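Glyoxylate reductase (Paecilomyces sp. J18, PDB 3WNV) probably catalyses the reduction of glyoxylate to glycolate with a nicotinamide cofactor, as a member of the D-isomer-specific 2-hydroxyacid dehydrogenase family. Local coordinates at residues Val118-Met123 and Arg171-Phe176. Residues are numbered along the deposited sequence; the frame is centred on the assembly and turned at random.
Sequences VAIFLM and RRARAF
Ile120 of helix 112-127 packs against Arg172 and Ala173 of helix 164-175 and Phe176 shortly after them in the chain, joining two helices of the Rossmann-type nucleotide-binding domain. Helix 164-175 follows strand 156-160 across what is probably the glycine-rich turn of that fold. Val169, earlier on helix 164-175, meets both Ala119 and Ile120. At Ile120 the CA atom lies 7.2 Å from that of Ala173, and the beta-branch divides the contact. With CG1 anti to the carbonyl carbon (chi1 -65°), that arm crosses the aliphatic base of Arg172 obliquely, Ile120 CG1 lying 3.6 Å from Arg172 CB and 3.8 Å from Arg172 CD. Ile120 CD1 carries on to Ala173, 4.2 Å from Ala173 CB. The other branch, Ile120 CG2, meets the far end of the Phe176 ring at a slant, 3.7 Å from Phe176 CZ. Cutting Ile120 back to an alanine is likely to open a gap between the helices and leave Arg172 CB and Phe176 CZ without their apolar cover. The charged end of Arg172 is held separately: NE and NH1 form salt bridges with Asp117 and Glu168, and NH2 bonds to Asn113. Leu122 faces strand 287-288, while Ala173 rests on Ile180 of strand 179-183. Met123 packs on Met178. Within 171-176, Arg172 O lies at the edge of the Phe176 ring, in its plane, 3.1 Å from Phe176 CD1.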
loop_
_atom_site.group_PDB
_atom_site.type_symbol
_atom_site.label_atom_id
_atom_site.label_comp_id
_atom_site.label_asym_id
_atom_site.label_seq_id
_atom_site.Cartn_x
_atom_site.Cartn_y
_atom_site.Cartn_z
ATOM N N VAL A 118 11.006 -3.062 -3.910
ATOM C CA VAL A 118 10.834 -4.113 -2.898
ATOM C C VAL A 118 10.115 -5.331 -3.519
ATOM O O VAL A 118 10.447 -6.443 -3.220
ATOM C CB VAL A 118 10.143 -3.580 -1.648
ATOM C CG1 VAL A 118 9.556 -4.705 -0.805
ATOM C CG2 VAL A 118 11.149 -2.801 -0.807
ATOM N N ALA A 119 9.186 -5.102 -4.434
ATOM C CA ALA A 119 8.486 -6.201 -5.127
ATOM C C ALA A 119 9.495 -7.067 -5.871
ATOM O O ALA A 119 9.396 -8.281 -5.852
ATOM C CB ALA A 119 7.504 -5.639 -6.124
ATOM N N ILE A 120 10.441 -6.444 -6.569
ATOM C CA ILE A 120 11.427 -7.254 -7.338
ATOM C C ILE A 120 12.395 -7.944 -6.372
ATOM O O ILE A 120 12.737 -9.115 -6.542
ATOM C CB ILE A 120 12.191 -6.387 -8.346
ATOM C CG1 ILE A 120 11.208 -5.835 -9.419
ATOM C CG2 ILE A 120 13.399 -7.137 -8.984
ATOM C CD1 ILE A 120 10.449 -6.896 -10.273
ATOM N N PHE A 121 12.824 -7.223 -5.339
ATOM C CA PHE A 121 13.635 -7.840 -4.283
ATOM C C PHE A 121 12.965 -9.072 -3.734
ATOM O O PHE A 121 13.576 -10.153 -3.689
ATOM C CB PHE A 121 13.971 -6.816 -3.189
ATOM C CG PHE A 121 14.776 -7.383 -2.046
ATOM C CD1 PHE A 121 16.151 -7.457 -2.146
ATOM C CD2 PHE A 121 14.164 -7.783 -0.871
ATOM C CE1 PHE A 121 16.937 -7.967 -1.104
ATOM C CE2 PHE A 121 14.929 -8.298 0.220
ATOM C CZ PHE A 121 16.347 -8.373 0.102
ATOM N N LEU A 122 11.704 -8.947 -3.335
ATOM C CA LEU A 122 10.939 -10.095 -2.875
ATOM C C LEU A 122 10.812 -11.219 -3.901
ATOM O O LEU A 122 10.833 -12.381 -3.527
ATOM C CB LEU A 122 9.543 -9.657 -2.394
ATOM C CG LEU A 122 9.511 -8.879 -1.101
ATOM C CD1 LEU A 122 8.092 -8.302 -0.858
ATOM C CD2 LEU A 122 9.949 -9.782 0.084
ATOM N N MET A 123 10.605 -10.886 -5.181
ATOM C CA MET A 123 10.448 -11.911 -6.214
ATOM C C MET A 123 11.726 -12.745 -6.367
ATOM O O MET A 123 11.692 -13.954 -6.439
ATOM C CB MET A 123 10.113 -11.240 -7.551
ATOM C CG MET A 123 9.861 -12.253 -8.667
ATOM S SD MET A 123 9.594 -11.452 -10.284
ATOM C CE MET A 123 11.264 -10.935 -10.731
ATOM N N ARG A 171 8.463 -2.780 -15.679
ATOM C CA ARG A 171 9.671 -2.220 -16.260
ATOM C C ARG A 171 10.896 -2.953 -15.702
ATOM O O ARG A 171 11.800 -3.354 -16.443
ATOM C CB ARG A 171 9.759 -0.721 -15.943
ATOM C CG ARG A 171 10.979 0.005 -16.563
ATOM C CD ARG A 171 11.021 1.509 -16.165
ATOM N NE ARG A 171 9.697 2.049 -15.811
ATOM C CZ ARG A 171 8.672 2.225 -16.657
ATOM N NH1 ARG A 171 8.784 1.892 -17.939
ATOM N NH2 ARG A 171 7.519 2.720 -16.214
ATOM N N ARG A 172 10.920 -3.168 -14.399
ATOM C CA ARG A 172 12.046 -3.900 -13.812
ATOM C C ARG A 172 12.054 -5.341 -14.274
ATOM O O ARG A 172 13.097 -5.851 -14.718
ATOM C CB ARG A 172 11.965 -3.836 -12.294
ATOM C CG ARG A 172 12.338 -2.457 -11.712
ATOM C CD ARG A 172 11.607 -2.208 -10.391
ATOM N NE ARG A 172 11.995 -0.907 -9.812
ATOM C CZ ARG A 172 11.616 0.291 -10.276
ATOM N NH1 ARG A 172 10.809 0.424 -11.349
ATOM N NH2 ARG A 172 12.071 1.374 -9.660
ATOM N N ALA A 173 10.900 -6.002 -14.156
ATOM C CA ALA A 173 10.806 -7.423 -14.494
ATOM C C ALA A 173 11.185 -7.725 -15.940
ATOM O O ALA A 173 11.755 -8.774 -16.213
ATOM C CB ALA A 173 9.409 -7.942 -14.210
ATOM N N ARG A 174 10.856 -6.837 -16.876
ATOM C CA ARG A 174 11.288 -7.039 -18.249
ATOM C C ARG A 174 12.812 -7.069 -18.404
ATOM O O ARG A 174 13.345 -7.806 -19.252
ATOM C CB ARG A 174 10.688 -5.971 -19.191
ATOM C CG ARG A 174 9.357 -6.402 -19.771
ATOM C CD ARG A 174 8.807 -5.405 -20.821
ATOM N NE ARG A 174 8.487 -4.161 -20.165
ATOM C CZ ARG A 174 7.266 -3.790 -19.780
ATOM N NH1 ARG A 174 6.183 -4.534 -20.031
ATOM N NH2 ARG A 174 7.137 -2.646 -19.156
ATOM N N ALA A 175 13.499 -6.252 -17.616
ATOM C CA ALA A 175 14.956 -6.219 -17.651
ATOM C C ALA A 175 15.541 -7.518 -17.107
ATOM O O ALA A 175 16.696 -7.862 -17.432
ATOM C CB ALA A 175 15.494 -5.007 -16.904
ATOM N N PHE A 176 14.739 -8.252 -16.330
ATOM C CA PHE A 176 15.114 -9.592 -15.846
ATOM C C PHE A 176 14.721 -10.675 -16.849
ATOM O O PHE A 176 14.892 -11.855 -16.575
ATOM C CB PHE A 176 14.514 -9.913 -14.459
ATOM C CG PHE A 176 15.134 -9.151 -13.318
ATOM C CD1 PHE A 176 14.943 -7.781 -13.186
ATOM C CD2 PHE A 176 15.871 -9.808 -12.348
ATOM C CE1 PHE A 176 15.505 -7.074 -12.141
ATOM C CE2 PHE A 176 16.444 -9.104 -11.291
ATOM C CZ PHE A 176 16.262 -7.743 -11.178
#